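Local atomic coordinates of cell surface protein (PDB entry 4GT6), a protein that is of unknown function but, as an extracellular leucine-rich repeat protein of a gut bacterium, probably binds other proteins through its BspA-type repeat region. Residues Cys86-Arg91 with Cys113-Asp118; Ala109-Ser114 with Ala132-Glu137; Phe247-Gly252 with Val270-Ser275; Asp221-Glu226 with Arg237-Arg242. All coordinates share one frame; numbering follows the deposited sequence. Where two conformers were deposited one is given.

Contact 1: Cys86-Arg91 with Cys113-Asp118; sequences CTSLKR and CSELTD
In the BspA-type leucine-rich repeat solenoid, Cys86-Arg91 stacks on Cys113-Asp118 of the next coil. Each segment opens with a type I beta turn, Cys86 to Leu89 and Cys113 to Leu116, and the matching turns bring the cysteine and leucine side chains of the two coils together: Leu89 CG lies 4.3 Å from Leu116 CD1, and Cys86 CB 4.0 Å from Cys113 SG. The backbones join where Thr117 N donates to Lys90 O, 2.9 Å away and almost straight at 176°, with Asp118 N adding a weak bond to the same oxygen. The Lys90 chain bends at chi2 (-62°), which turns its amine back to the next coil. Glu115 CG meanwhile packs on Thr87 O. One water links Ser88 OG with Glu115 OE1, and a second joins Lys90 NZ to Glu115 O. In the salt bridge between these two residues, the ammonium reaches Glu115 OE1 from above the carboxylate plane, with Lys90 NZ 2.9 Å from that oxygen.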
loop_
_atom_site.group_PDB
_atom_site.type_symbol
_atom_site.label_atom_id
_atom_site.label_comp_id
_atom_site.label_asym_id
_atom_site.label_seq_id
_atom_site.Cartn_x
_atom_site.Cartn_y
_atom_site.Cartn_z
ATOM N N CYS A 86 -0.405 -19.801 0.498
ATOM C CA CYS A 86 -0.857 -20.882 -0.394
ATOM C C CYS A 86 -0.586 -20.335 -1.798
ATOM O O CYS A 86 -1.459 -19.765 -2.466
ATOM C CB CYS A 86 -2.319 -21.224 -0.148
ATOM S SG CYS A 86 -2.580 -22.084 1.424
ATOM N N THR A 87 0.678 -20.418 -2.191
ATOM C CA THR A 87 1.220 -19.665 -3.327
ATOM C C THR A 87 0.854 -20.219 -4.697
ATOM O O THR A 87 1.143 -19.546 -5.682
ATOM C CB THR A 87 2.752 -19.519 -3.211
ATOM O OG1 THR A 87 3.305 -20.816 -3.205
ATOM C CG2 THR A 87 3.181 -18.821 -1.902
ATOM N N SER A 88 0.202 -21.389 -4.779
ATOM C CA SER A 88 -0.246 -21.885 -6.085
ATOM C C SER A 88 -1.781 -21.951 -6.136
ATOM O O SER A 88 -2.356 -22.433 -7.119
ATOM C CB SER A 88 0.380 -23.256 -6.379
ATOM O OG SER A 88 1.752 -23.093 -6.734
ATOM N N LEU A 89 -2.441 -21.481 -5.064
ATOM C CA LEU A 89 -3.901 -21.482 -4.988
ATOM C C LEU A 89 -4.458 -20.547 -6.089
ATOM O O LEU A 89 -4.144 -19.350 -6.096
ATOM C CB LEU A 89 -4.367 -21.061 -3.589
ATOM C CG LEU A 89 -5.887 -20.891 -3.368
ATOM C CD1 LEU A 89 -6.635 -22.230 -3.545
ATOM C CD2 LEU A 89 -6.165 -20.351 -1.927
ATOM N N LYS A 90 -5.221 -21.118 -7.034
ATOM C CA LYS A 90 -5.757 -20.360 -8.185
ATOM C C LYS A 90 -7.131 -19.784 -7.948
ATOM O O LYS A 90 -7.451 -18.714 -8.479
ATOM C CB LYS A 90 -5.896 -21.275 -9.431
ATOM C CG LYS A 90 -4.632 -21.982 -9.928
ATOM C CD LYS A 90 -3.577 -20.996 -10.366
ATOM C CE LYS A 90 -2.476 -21.617 -11.210
ATOM N NZ LYS A 90 -1.467 -20.572 -11.602
ATOM N N ARG A 91 -7.976 -20.520 -7.215
ATOM C CA ARG A 91 -9.372 -20.130 -7.053
ATOM C C ARG A 91 -9.951 -20.552 -5.722
ATOM O O ARG A 91 -9.600 -21.612 -5.186
ATOM C CB ARG A 91 -10.224 -20.737 -8.202
ATOM C CG ARG A 91 -10.362 -22.281 -8.200
ATOM C CD ARG A 91 -10.849 -22.880 -9.523
ATOM N NE ARG A 91 -9.926 -22.557 -10.613
ATOM C CZ ARG A 91 -8.821 -23.242 -10.910
ATOM N NH1 ARG A 91 -8.513 -24.347 -10.240
ATOM N NH2 ARG A 91 -8.019 -22.827 -11.879
ATOM N N CYS A 113 -0.934 -15.299 -1.506
ATOM C CA CYS A 113 -1.580 -16.201 -2.499
ATOM C C CYS A 113 -1.379 -15.538 -3.852
ATOM O O CYS A 113 -2.309 -14.982 -4.446
ATOM C CB CYS A 113 -3.054 -16.418 -2.165
ATOM S SG CYS A 113 -3.309 -17.353 -0.628
ATOM N N SER A 114 -0.122 -15.605 -4.322
ATOM C CA SER A 114 0.333 -14.869 -5.499
ATOM C C SER A 114 -0.183 -15.419 -6.845
ATOM O O SER A 114 0.020 -14.763 -7.869
ATOM C CB SER A 114 1.857 -14.754 -5.503
ATOM O OG SER A 114 2.475 -16.012 -5.699
ATOM N N GLU A 115 -0.920 -16.544 -6.853
ATOM C CA GLU A 115 -1.494 -17.066 -8.101
ATOM C C GLU A 115 -3.018 -17.039 -8.075
ATOM O O GLU A 115 -3.664 -17.460 -9.041
ATOM C CB GLU A 115 -0.978 -18.488 -8.408
ATOM C CG GLU A 115 0.474 -18.397 -8.828
ATOM C CD GLU A 115 1.120 -19.636 -9.417
ATOM O OE1 GLU A 115 0.452 -20.688 -9.487
ATOM O OE2 GLU A 115 2.270 -19.520 -9.896
ATOM N N LEU A 116 -3.588 -16.481 -6.993
ATOM C CA LEU A 116 -5.031 -16.439 -6.786
ATOM C C LEU A 116 -5.691 -15.432 -7.757
ATOM O O LEU A 116 -5.284 -14.282 -7.809
ATOM C CB LEU A 116 -5.315 -16.081 -5.314
ATOM C CG LEU A 116 -6.770 -15.949 -4.898
ATOM C CD1 LEU A 116 -7.551 -17.311 -5.046
ATOM C CD2 LEU A 116 -6.845 -15.413 -3.464
ATOM N N THR A 117 -6.613 -15.911 -8.590
ATOM C CA THR A 117 -7.281 -15.042 -9.582
ATOM C C THR A 117 -8.800 -14.947 -9.381
ATOM O O THR A 117 -9.390 -13.923 -9.734
ATOM C CB THR A 117 -7.003 -15.520 -11.021
ATOM O OG1 THR A 117 -7.418 -16.883 -11.172
ATOM C CG2 THR A 117 -5.540 -15.378 -11.413
ATOM N N ASP A 118 -9.424 -16.007 -8.849
ATOM C CA ASP A 118 -10.878 -16.074 -8.683
ATOM C C ASP A 118 -11.252 -16.056 -7.221
ATOM O O ASP A 118 -10.975 -17.020 -6.504
ATOM C CB ASP A 118 -11.438 -17.339 -9.367
ATOM C CG ASP A 118 -11.134 -17.470 -10.852
ATOM O OD1 ASP A 118 -10.790 -16.447 -11.485
ATOM O OD2 ASP A 118 -11.253 -18.595 -11.382
HETATM O O HOH W 1 1.973 -22.860 -9.481
HETATM O O HOH W 2 -2.891 -17.943 -11.563
#

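Contact 2: Ala109-Ser114 with Ala132-Glu137; sequences AFMFCS and AFHHCE
Met111, a selenomethionine, runs alongside His134 of the next coil in this leucine-rich repeat solenoid. Its CB and CG pass His134 O, and CG also meets His134 CB. SE lies obliquely to the imidazole, 4.5 Å from the ring centroid, and the terminal CE ends 3.5 Å from His134 ND1. With CG opposite the backbone N (chi1 176°) and the chain extended beyond it, the whole side chain follows its neighbour, whose ND1 is hydrogen-bonded to Glu131. The same repeat ladder continues on both flanks. Phe110 and Phe133 have nearly parallel rings, 2° apart but slid so that they barely overlap, and Phe83 meets Phe110 from the preceding coil. Phe112 CD1 touches His135 CB at 3.7 Å, while Phe112 CE1 meets CD2 of that imidazole. His135 ND1 donates to Glu137 OE2 on the anti side of the carboxylate, which would fix the rotation of the ring. An alanine at His135 is likely to leave Glu137 OE2 without this donor and to open a gap beside Phe112. Each segment makes a type II beta turn, and the two are tied by hydrogen bonds from Phe110 N to Ala132 O and from Phe112 N to His134 O. A water spans Ser114 OG and Glu137 OE1, while Ser114 CB packs 3.9 Å from Glu137 CD.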
loop_
_atom_site.group_PDB
_atom_site.type_symbol
_atom_site.label_atom_id
_atom_site.label_comp_id
_atom_site.label_asym_id
_atom_site.label_seq_id
_atom_site.Cartn_x
_atom_site.Cartn_y
_atom_site.Cartn_z
ATOM N N ALA A 109 -5.737 -13.227 5.507
ATOM C CA ALA A 109 -6.408 -14.504 5.143
ATOM C C ALA A 109 -5.867 -15.096 3.843
ATOM O O ALA A 109 -5.715 -16.316 3.760
ATOM C CB ALA A 109 -7.905 -14.319 5.061
ATOM N N PHE A 110 -5.511 -14.251 2.865
ATOM C CA PHE A 110 -4.984 -14.742 1.583
ATOM C C PHE A 110 -3.650 -14.090 1.295
ATOM O O PHE A 110 -3.237 -13.989 0.135
ATOM C CB PHE A 110 -5.996 -14.477 0.447
ATOM C CG PHE A 110 -7.281 -15.233 0.664
ATOM C CD1 PHE A 110 -7.406 -16.560 0.245
ATOM C CD2 PHE A 110 -8.356 -14.637 1.317
ATOM C CE1 PHE A 110 -8.587 -17.267 0.460
ATOM C CE2 PHE A 110 -9.542 -15.347 1.534
ATOM C CZ PHE A 110 -9.640 -16.671 1.130
HETATM N N MSE A 111 -2.945 -13.646 2.347
HETATM C CA MSE A 111 -1.633 -13.024 2.107
HETATM C C MSE A 111 -0.662 -14.015 1.462
HETATM O O MSE A 111 -0.643 -15.187 1.838
HETATM C CB MSE A 111 -1.050 -12.491 3.419
HETATM C CG MSE A 111 0.345 -11.916 3.266
HETATM SE SE MSE A 111 0.627 -10.790 4.837
HETATM C CE MSE A 111 2.533 -10.359 4.582
ATOM N N PHE A 112 0.091 -13.546 0.439
ATOM C CA PHE A 112 1.054 -14.334 -0.346
ATOM C C PHE A 112 0.396 -15.382 -1.253
ATOM O O PHE A 112 1.123 -16.229 -1.797
ATOM C CB PHE A 112 2.142 -15.007 0.534
ATOM C CG PHE A 112 3.064 -14.043 1.251
ATOM C CD1 PHE A 112 3.750 -13.055 0.548
ATOM C CD2 PHE A 112 3.283 -14.157 2.622
ATOM C CE1 PHE A 112 4.607 -12.166 1.213
ATOM C CE2 PHE A 112 4.163 -13.299 3.279
ATOM C CZ PHE A 112 4.831 -12.315 2.569
ATOM N N CYS A 113 -0.934 -15.299 -1.506
ATOM C CA CYS A 113 -1.580 -16.201 -2.499
ATOM C C CYS A 113 -1.379 -15.538 -3.852
ATOM O O CYS A 113 -2.309 -14.982 -4.446
ATOM C CB CYS A 113 -3.054 -16.418 -2.165
ATOM S SG CYS A 113 -3.309 -17.353 -0.628
ATOM N N SER A 114 -0.122 -15.605 -4.322
ATOM C CA SER A 114 0.333 -14.869 -5.499
ATOM C C SER A 114 -0.183 -15.419 -6.845
ATOM O O SER A 114 0.020 -14.763 -7.869
ATOM C CB SER A 114 1.857 -14.754 -5.503
ATOM O OG SER A 114 2.475 -16.012 -5.699
ATOM N N ALA A 132 -5.459 -8.692 4.031
ATOM C CA ALA A 132 -6.145 -9.919 3.630
ATOM C C ALA A 132 -5.735 -10.370 2.233
ATOM O O ALA A 132 -5.739 -11.571 1.987
ATOM C CB ALA A 132 -7.653 -9.722 3.684
ATOM N N PHE A 133 -5.331 -9.434 1.329
ATOM C CA PHE A 133 -4.942 -9.843 -0.022
ATOM C C PHE A 133 -3.550 -9.337 -0.363
ATOM O O PHE A 133 -3.245 -9.115 -1.534
ATOM C CB PHE A 133 -5.995 -9.363 -1.055
ATOM C CG PHE A 133 -7.327 -10.052 -0.823
ATOM C CD1 PHE A 133 -7.536 -11.363 -1.253
ATOM C CD2 PHE A 133 -8.350 -9.407 -0.129
ATOM C CE1 PHE A 133 -8.755 -12.008 -1.019
ATOM C CE2 PHE A 133 -9.568 -10.061 0.125
ATOM C CZ PHE A 133 -9.740 -11.375 -0.285
ATOM N N HIS A 134 -2.727 -9.112 0.662
ATOM C CA HIS A 134 -1.357 -8.617 0.504
ATOM C C HIS A 134 -0.561 -9.617 -0.372
ATOM O O HIS A 134 -0.566 -10.813 -0.091
ATOM C CB HIS A 134 -0.733 -8.432 1.903
ATOM C CG HIS A 134 0.630 -7.797 1.964
ATOM N ND1 HIS A 134 1.180 -7.419 3.181
ATOM C CD2 HIS A 134 1.525 -7.528 0.985
ATOM C CE1 HIS A 134 2.375 -6.927 2.902
ATOM N NE2 HIS A 134 2.630 -6.976 1.595
ATOM N N HIS A 135 0.101 -9.125 -1.447
ATOM C CA HIS A 135 0.898 -9.946 -2.382
ATOM C C HIS A 135 0.050 -10.986 -3.163
ATOM O O HIS A 135 0.579 -12.029 -3.578
ATOM C CB HIS A 135 2.096 -10.631 -1.689
ATOM C CG HIS A 135 3.363 -9.830 -1.781
ATOM N ND1 HIS A 135 4.057 -9.718 -2.980
ATOM C CD2 HIS A 135 4.004 -9.105 -0.834
ATOM C CE1 HIS A 135 5.104 -8.943 -2.717
ATOM N NE2 HIS A 135 5.116 -8.552 -1.439
ATOM N N CYS A 136 -1.243 -10.680 -3.413
ATOM C CA CYS A 136 -2.062 -11.474 -4.312
ATOM C C CYS A 136 -1.804 -10.890 -5.693
ATOM O O CYS A 136 -2.605 -10.140 -6.251
ATOM C CB CYS A 136 -3.527 -11.457 -3.904
ATOM S SG CYS A 136 -3.849 -12.449 -2.417
ATOM N N GLU A 137 -0.621 -11.244 -6.218
ATOM C CA GLU A 137 0.015 -10.697 -7.419
ATOM C C GLU A 137 -0.697 -10.963 -8.734
ATOM O O GLU A 137 -0.304 -10.366 -9.740
ATOM C CB GLU A 137 1.453 -11.231 -7.511
ATOM C CG GLU A 137 2.282 -10.866 -6.284
ATOM C CD GLU A 137 3.712 -11.366 -6.307
ATOM O OE1 GLU A 137 4.181 -11.771 -7.391
ATOM O OE2 GLU A 137 4.385 -11.289 -5.256
HETATM O O HOH W 3 5.306 -14.765 -6.602
#

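Contact 3: Phe247-Gly252 with Val270-Ser275; sequences FKIPNG and VKMPDS. With EDO (1,2-ethanediol), chain I.
Val270 begins the second segment: its CA makes a CA-H...O contact with Phe247 O, and its CG2 meets Ile249 CD1 at 4.1 Å. Lys271 follows and is held through both its N and its O: N donates to Phe247 O at 3.0 Å, and O accepts from Ile249 N at 2.8 Å. Its aliphatic CB touches Lys248 CG, whereas the amine makes a salt bridge with Glu294 of the following coil. This is the parallel ladder of a leucine-rich repeat solenoid, with Phe247 and Val270 on the inner face of the short sheet and Lys248 and Lys271 on the other. Met272, a selenomethionine, runs beside Ile249 with its CG against CD1 of that isoleucine. Pro273 then presses in at about a right angle, its CD 3.7 Å from Ile249 CB and its CG against Pro250 O. Asp274 OD1 accepts a hydrogen bond from O2 of a 1,2-ethanediol molecule, probably from the crystallisation liquor, and another from Ser297 N. Ser275 OG sits between its backbone N and carbonyl carbon (chi1 59°), a position that turns it to Gly252 N, from which it accepts at 3.0 Å; it is also hydrogen-bonded to Val253 O. With the hydroxyl gone, as in an alanine here, Gly252 N is likely to lose its acceptor and Val253 O this partner. One water joins Asn251 OD1 to Ser275 N, the second bond being weak.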
loop_
_atom_site.group_PDB
_atom_site.type_symbol
_atom_site.label_atom_id
_atom_site.label_comp_id
_atom_site.label_asym_id
_atom_site.label_seq_id
_atom_site.Cartn_x
_atom_site.Cartn_y
_atom_site.Cartn_z
ATOM N N PHE A 247 4.890 20.634 -13.712
ATOM C CA PHE A 247 3.793 20.764 -12.754
ATOM C C PHE A 247 4.165 21.817 -11.737
ATOM O O PHE A 247 5.301 21.853 -11.289
ATOM C CB PHE A 247 3.437 19.425 -12.067
ATOM C CG PHE A 247 2.258 19.555 -11.112
ATOM C CD1 PHE A 247 0.975 19.833 -11.592
ATOM C CD2 PHE A 247 2.435 19.423 -9.734
ATOM C CE1 PHE A 247 -0.109 19.971 -10.711
ATOM C CE2 PHE A 247 1.341 19.512 -8.858
ATOM C CZ PHE A 247 0.083 19.810 -9.348
ATOM N N LYS A 248 3.229 22.704 -11.414
ATOM C CA LYS A 248 3.420 23.697 -10.366
ATOM C C LYS A 248 2.474 23.327 -9.235
ATOM O O LYS A 248 1.248 23.313 -9.414
ATOM C CB LYS A 248 3.167 25.144 -10.854
ATOM C CG LYS A 248 3.376 26.189 -9.741
ATOM C CD LYS A 248 3.196 27.639 -10.244
ATOM C CE LYS A 248 1.735 28.073 -10.415
ATOM N NZ LYS A 248 1.645 29.319 -11.254
ATOM N N ILE A 249 3.037 23.024 -8.073
ATOM C CA ILE A 249 2.217 22.683 -6.900
ATOM C C ILE A 249 1.455 23.965 -6.485
ATOM O O ILE A 249 2.070 25.021 -6.339
ATOM C CB ILE A 249 3.098 22.117 -5.763
ATOM C CG1 ILE A 249 3.720 20.759 -6.196
ATOM C CG2 ILE A 249 2.282 21.976 -4.454
ATOM C CD1 ILE A 249 4.890 20.289 -5.295
ATOM N N PRO A 250 0.121 23.899 -6.298
ATOM C CA PRO A 250 -0.624 25.132 -5.986
ATOM C C PRO A 250 -0.260 25.766 -4.661
ATOM O O PRO A 250 0.016 25.083 -3.663
ATOM C CB PRO A 250 -2.088 24.683 -5.929
ATOM C CG PRO A 250 -2.139 23.387 -6.678
ATOM C CD PRO A 250 -0.784 22.749 -6.522
ATOM N N ASN A 251 -0.311 27.092 -4.658
ATOM C CA ASN A 251 -0.215 27.872 -3.433
ATOM C C ASN A 251 -1.373 27.401 -2.516
ATOM O O ASN A 251 -2.480 27.170 -3.006
ATOM C CB ASN A 251 -0.353 29.360 -3.768
ATOM C CG ASN A 251 -0.318 30.257 -2.570
ATOM O OD1 ASN A 251 0.381 29.982 -1.599
ATOM N ND2 ASN A 251 -1.069 31.361 -2.620
ATOM N N GLY A 252 -1.095 27.201 -1.236
ATOM C CA GLY A 252 -2.096 26.684 -0.303
ATOM C C GLY A 252 -1.801 25.248 0.101
ATOM O O GLY A 252 -2.433 24.717 1.023
ATOM N N VAL A 270 9.385 20.477 -11.676
ATOM C CA VAL A 270 8.396 20.681 -10.614
ATOM C C VAL A 270 8.693 22.021 -9.920
ATOM O O VAL A 270 9.861 22.388 -9.752
ATOM C CB VAL A 270 8.296 19.486 -9.617
ATOM C CG1 VAL A 270 9.597 19.257 -8.842
ATOM C CG2 VAL A 270 7.098 19.632 -8.666
ATOM N N LYS A 271 7.624 22.752 -9.534
ATOM C CA LYS A 271 7.761 24.019 -8.822
ATOM C C LYS A 271 6.936 23.953 -7.548
ATOM O O LYS A 271 5.788 23.511 -7.580
ATOM C CB LYS A 271 7.366 25.212 -9.706
ATOM C CG LYS A 271 8.390 25.427 -10.814
ATOM C CD LYS A 271 8.057 26.536 -11.792
ATOM C CE LYS A 271 9.058 26.578 -12.926
ATOM N NZ LYS A 271 10.460 26.746 -12.445
HETATM N N MSE A 272 7.553 24.315 -6.415
HETATM C CA MSE A 272 6.896 24.300 -5.097
HETATM C C MSE A 272 6.569 25.712 -4.670
HETATM O O MSE A 272 7.463 26.550 -4.743
HETATM C CB MSE A 272 7.818 23.714 -3.997
HETATM C CG MSE A 272 8.225 22.330 -4.193
HETATM SE SE MSE A 272 9.264 21.884 -2.625
HETATM C CE MSE A 272 10.302 20.573 -3.606
ATOM N N PRO A 273 5.361 25.969 -4.109
ATOM C CA PRO A 273 5.085 27.287 -3.540
ATOM C C PRO A 273 5.766 27.405 -2.175
ATOM O O PRO A 273 6.052 26.362 -1.539
ATOM C CB PRO A 273 3.549 27.280 -3.401
ATOM C CG PRO A 273 3.229 25.852 -3.072
ATOM C CD PRO A 273 4.236 25.032 -3.880
ATOM N N ASP A 274 5.921 28.645 -1.668
ATOM C CA ASP A 274 6.540 28.846 -0.356
ATOM C C ASP A 274 5.610 28.410 0.793
ATOM O O ASP A 274 6.076 28.289 1.930
ATOM C CB ASP A 274 7.010 30.292 -0.174
ATOM C CG ASP A 274 8.146 30.682 -1.115
ATOM O OD1 ASP A 274 8.907 29.779 -1.546
ATOM O OD2 ASP A 274 8.282 31.885 -1.406
ATOM N N SER A 275 4.328 28.085 0.488
ATOM C CA SER A 275 3.413 27.547 1.509
ATOM C C SER A 275 3.840 26.122 1.906
ATOM O O SER A 275 3.463 25.663 2.982
ATOM C CB SER A 275 1.956 27.574 1.032
ATOM O OG SER A 275 1.735 26.839 -0.162
HETATM C C1 EDO I . 9.663 29.182 -4.970
HETATM O O1 EDO I . 8.510 29.052 -4.152
HETATM C C2 EDO I . 10.541 30.370 -4.482
HETATM O O2 EDO I . 11.059 30.099 -3.186
HETATM O O HOH W 4 2.940 30.315 -1.193
#

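Contact 4: Asp221-Glu226 with Arg237-Arg242; sequences DNVLYE and RYPSQR
The guanidinium of Arg242 and the ring of Tyr238 are the flat groups here, at the ends of a beta hairpin of the repeat solenoid. The guanidinium turns its edge to Asp221 O, which Arg242 NH1 meets at 2.6 Å, and Asn222 O takes a weaker bond from the same nitrogen. Asp221 CG lies at that edge too, its carboxylate standing 89° from the guanidinium plane; both oxygens are 3.4 Å from Arg242 NH2, a long salt bridge. A chi1 of -176° sends the Arg242 chain away from its own N, and it stays extended to NE, which pairs with Asp244. Pro239 CD lies above one face of the Tyr238 ring, offset toward its rim, while Val223 CG2 approaches that ring obliquely, 3.7 Å from CD2; Phe261 stacks on the same tyrosine. Pro239 CG also packs against Asn222 ND2, whose amide is hydrogen-bonded to Ile210 and Ser208. Leu224 and Arg237 form an antiparallel hydrogen-bonded pair. Arg237 NH1 forms a salt bridge with Asp262, while bends at chi2 and chi3 let Arg237 grip Tyr238 O side-on, with NE at 2.9 Å and NH2 at 3.1 Å.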
loop_
_atom_site.group_PDB
_atom_site.type_symbol
_atom_site.label_atom_id
_atom_site.label_comp_id
_atom_site.label_asym_id
_atom_site.label_seq_id
_atom_site.Cartn_x
_atom_site.Cartn_y
_atom_site.Cartn_z
ATOM N N ASP A 221 -7.296 19.314 -10.288
ATOM C CA ASP A 221 -6.448 19.275 -11.487
ATOM C C ASP A 221 -5.731 17.894 -11.575
ATOM O O ASP A 221 -4.512 17.808 -11.767
ATOM C CB ASP A 221 -5.453 20.460 -11.490
ATOM C CG ASP A 221 -4.510 20.524 -12.692
ATOM O OD1 ASP A 221 -4.955 20.209 -13.815
ATOM O OD2 ASP A 221 -3.322 20.892 -12.498
ATOM N N ASN A 222 -6.507 16.813 -11.379
ATOM C CA ASN A 222 -6.061 15.407 -11.487
ATOM C C ASN A 222 -4.880 15.065 -10.525
ATOM O O ASN A 222 -3.953 14.358 -10.890
ATOM C CB ASN A 222 -5.673 15.085 -12.942
ATOM C CG ASN A 222 -5.506 13.600 -13.186
ATOM O OD1 ASN A 222 -6.098 12.784 -12.503
ATOM N ND2 ASN A 222 -4.696 13.233 -14.149
ATOM N N VAL A 223 -4.922 15.593 -9.318
ATOM C CA VAL A 223 -3.917 15.324 -8.291
ATOM C C VAL A 223 -4.699 15.106 -7.016
ATOM O O VAL A 223 -5.658 15.840 -6.770
ATOM C CB VAL A 223 -2.879 16.487 -8.171
ATOM C CG1 VAL A 223 -1.917 16.249 -7.013
ATOM C CG2 VAL A 223 -2.104 16.682 -9.473
ATOM N N LEU A 224 -4.320 14.093 -6.201
ATOM C CA LEU A 224 -5.068 13.847 -4.972
ATOM C C LEU A 224 -4.452 14.604 -3.810
ATOM O O LEU A 224 -3.240 14.532 -3.588
ATOM C CB LEU A 224 -5.102 12.335 -4.654
ATOM C CG LEU A 224 -6.047 11.906 -3.517
ATOM C CD1 LEU A 224 -7.531 12.201 -3.854
ATOM C CD2 LEU A 224 -5.872 10.395 -3.244
ATOM N N TYR A 225 -5.309 15.281 -3.043
ATOM C CA TYR A 225 -4.927 16.047 -1.862
ATOM C C TYR A 225 -5.697 15.589 -0.650
ATOM O O TYR A 225 -6.766 14.992 -0.779
ATOM C CB TYR A 225 -5.225 17.563 -2.067
ATOM C CG TYR A 225 -4.413 18.194 -3.175
ATOM C CD1 TYR A 225 -4.874 18.194 -4.489
ATOM C CD2 TYR A 225 -3.169 18.769 -2.917
ATOM C CE1 TYR A 225 -4.092 18.710 -5.532
ATOM C CE2 TYR A 225 -2.389 19.307 -3.945
ATOM C CZ TYR A 225 -2.864 19.288 -5.249
ATOM O OH TYR A 225 -2.097 19.802 -6.271
ATOM N N GLU A 226 -5.183 15.948 0.524
ATOM C CA GLU A 226 -5.864 15.845 1.816
ATOM C C GLU A 226 -6.128 17.277 2.244
ATOM O O GLU A 226 -5.183 18.063 2.322
ATOM C CB GLU A 226 -5.001 15.121 2.858
ATOM C CG GLU A 226 -5.635 15.106 4.244
ATOM C CD GLU A 226 -4.768 14.367 5.237
ATOM O OE1 GLU A 226 -4.761 13.116 5.211
ATOM O OE2 GLU A 226 -3.970 15.041 5.919
ATOM N N ARG A 237 -1.027 12.288 -3.844
ATOM C CA ARG A 237 -0.766 11.420 -4.989
ATOM C C ARG A 237 -0.857 12.170 -6.322
ATOM O O ARG A 237 -1.932 12.619 -6.732
ATOM C CB ARG A 237 -1.735 10.203 -5.010
ATOM C CG ARG A 237 -1.518 9.213 -6.150
ATOM C CD ARG A 237 -0.268 8.345 -5.944
ATOM N NE ARG A 237 0.911 8.910 -6.621
ATOM C CZ ARG A 237 2.119 8.356 -6.606
ATOM N NH1 ARG A 237 2.353 7.270 -5.874
ATOM N NH2 ARG A 237 3.108 8.883 -7.324
ATOM N N TYR A 238 0.296 12.295 -6.980
ATOM C CA TYR A 238 0.405 12.810 -8.343
ATOM C C TYR A 238 0.434 11.566 -9.245
ATOM O O TYR A 238 1.207 10.656 -8.953
ATOM C CB TYR A 238 1.650 13.679 -8.501
ATOM C CG TYR A 238 1.781 14.282 -9.886
ATOM C CD1 TYR A 238 2.420 13.587 -10.915
ATOM C CD2 TYR A 238 1.327 15.569 -10.150
ATOM C CE1 TYR A 238 2.545 14.139 -12.190
ATOM C CE2 TYR A 238 1.471 16.144 -11.413
ATOM C CZ TYR A 238 2.082 15.424 -12.428
ATOM O OH TYR A 238 2.206 15.985 -13.673
ATOM N N PRO A 239 -0.385 11.476 -10.316
ATOM C CA PRO A 239 -0.437 10.219 -11.096
ATOM C C PRO A 239 0.859 9.977 -11.863
ATOM O O PRO A 239 1.291 10.844 -12.607
ATOM C CB PRO A 239 -1.656 10.389 -12.030
ATOM C CG PRO A 239 -2.136 11.781 -11.859
ATOM C CD PRO A 239 -1.349 12.487 -10.801
ATOM N N SER A 240 1.524 8.835 -11.605
ATOM C CA SER A 240 2.841 8.540 -12.191
ATOM C C SER A 240 2.859 8.531 -13.722
ATOM O O SER A 240 3.895 8.826 -14.309
ATOM C CB SER A 240 3.355 7.195 -11.687
ATOM O OG SER A 240 3.688 7.295 -10.310
ATOM N N GLN A 241 1.729 8.200 -14.359
ATOM C CA GLN A 241 1.653 8.155 -15.817
ATOM C C GLN A 241 1.146 9.466 -16.433
ATOM O O GLN A 241 1.011 9.548 -17.660
ATOM C CB GLN A 241 0.806 6.949 -16.278
ATOM C CG GLN A 241 1.502 5.615 -15.992
ATOM C CD GLN A 241 2.789 5.453 -16.771
ATOM O OE1 GLN A 241 2.881 5.794 -17.948
ATOM N NE2 GLN A 241 3.807 4.924 -16.142
ATOM N N ARG A 242 0.957 10.520 -15.618
ATOM C CA ARG A 242 0.550 11.837 -16.150
ATOM C C ARG A 242 1.659 12.355 -17.078
ATOM O O ARG A 242 2.826 12.435 -16.680
ATOM C CB ARG A 242 0.266 12.797 -15.001
ATOM C CG ARG A 242 -0.234 14.127 -15.471
ATOM C CD ARG A 242 -0.878 14.834 -14.322
ATOM N NE ARG A 242 -1.180 16.215 -14.696
ATOM C CZ ARG A 242 -1.910 17.017 -13.942
ATOM N NH1 ARG A 242 -2.387 16.593 -12.781
ATOM N NH2 ARG A 242 -2.183 18.249 -14.347
#

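The four contacts sample one solenoid at two places along its length. Contacts 1 and 2 are neighbours, centres about 8 Å apart, and share Cys113 and Ser114, so a single coil serves both interfaces; Leu116 CD2 packs 3.9 Å from Phe110 CD1 between them. Contacts 3 and 4 form a second cluster, centres about 14 Å apart, joined through Phe247, whose CG lies 3.5 Å from Tyr238 CE2, and through Pro250 CD, 3.2 Å from Tyr225 OH. Between the clusters nothing touches: the centres of contacts 1 and 3 are about 44 Å apart, on opposite sides of the chain's centre. The sodium ion, bound by Ser297 and Glu320, belongs to contact 3's neighbourhood, about 10 Å from the Met272 side chain.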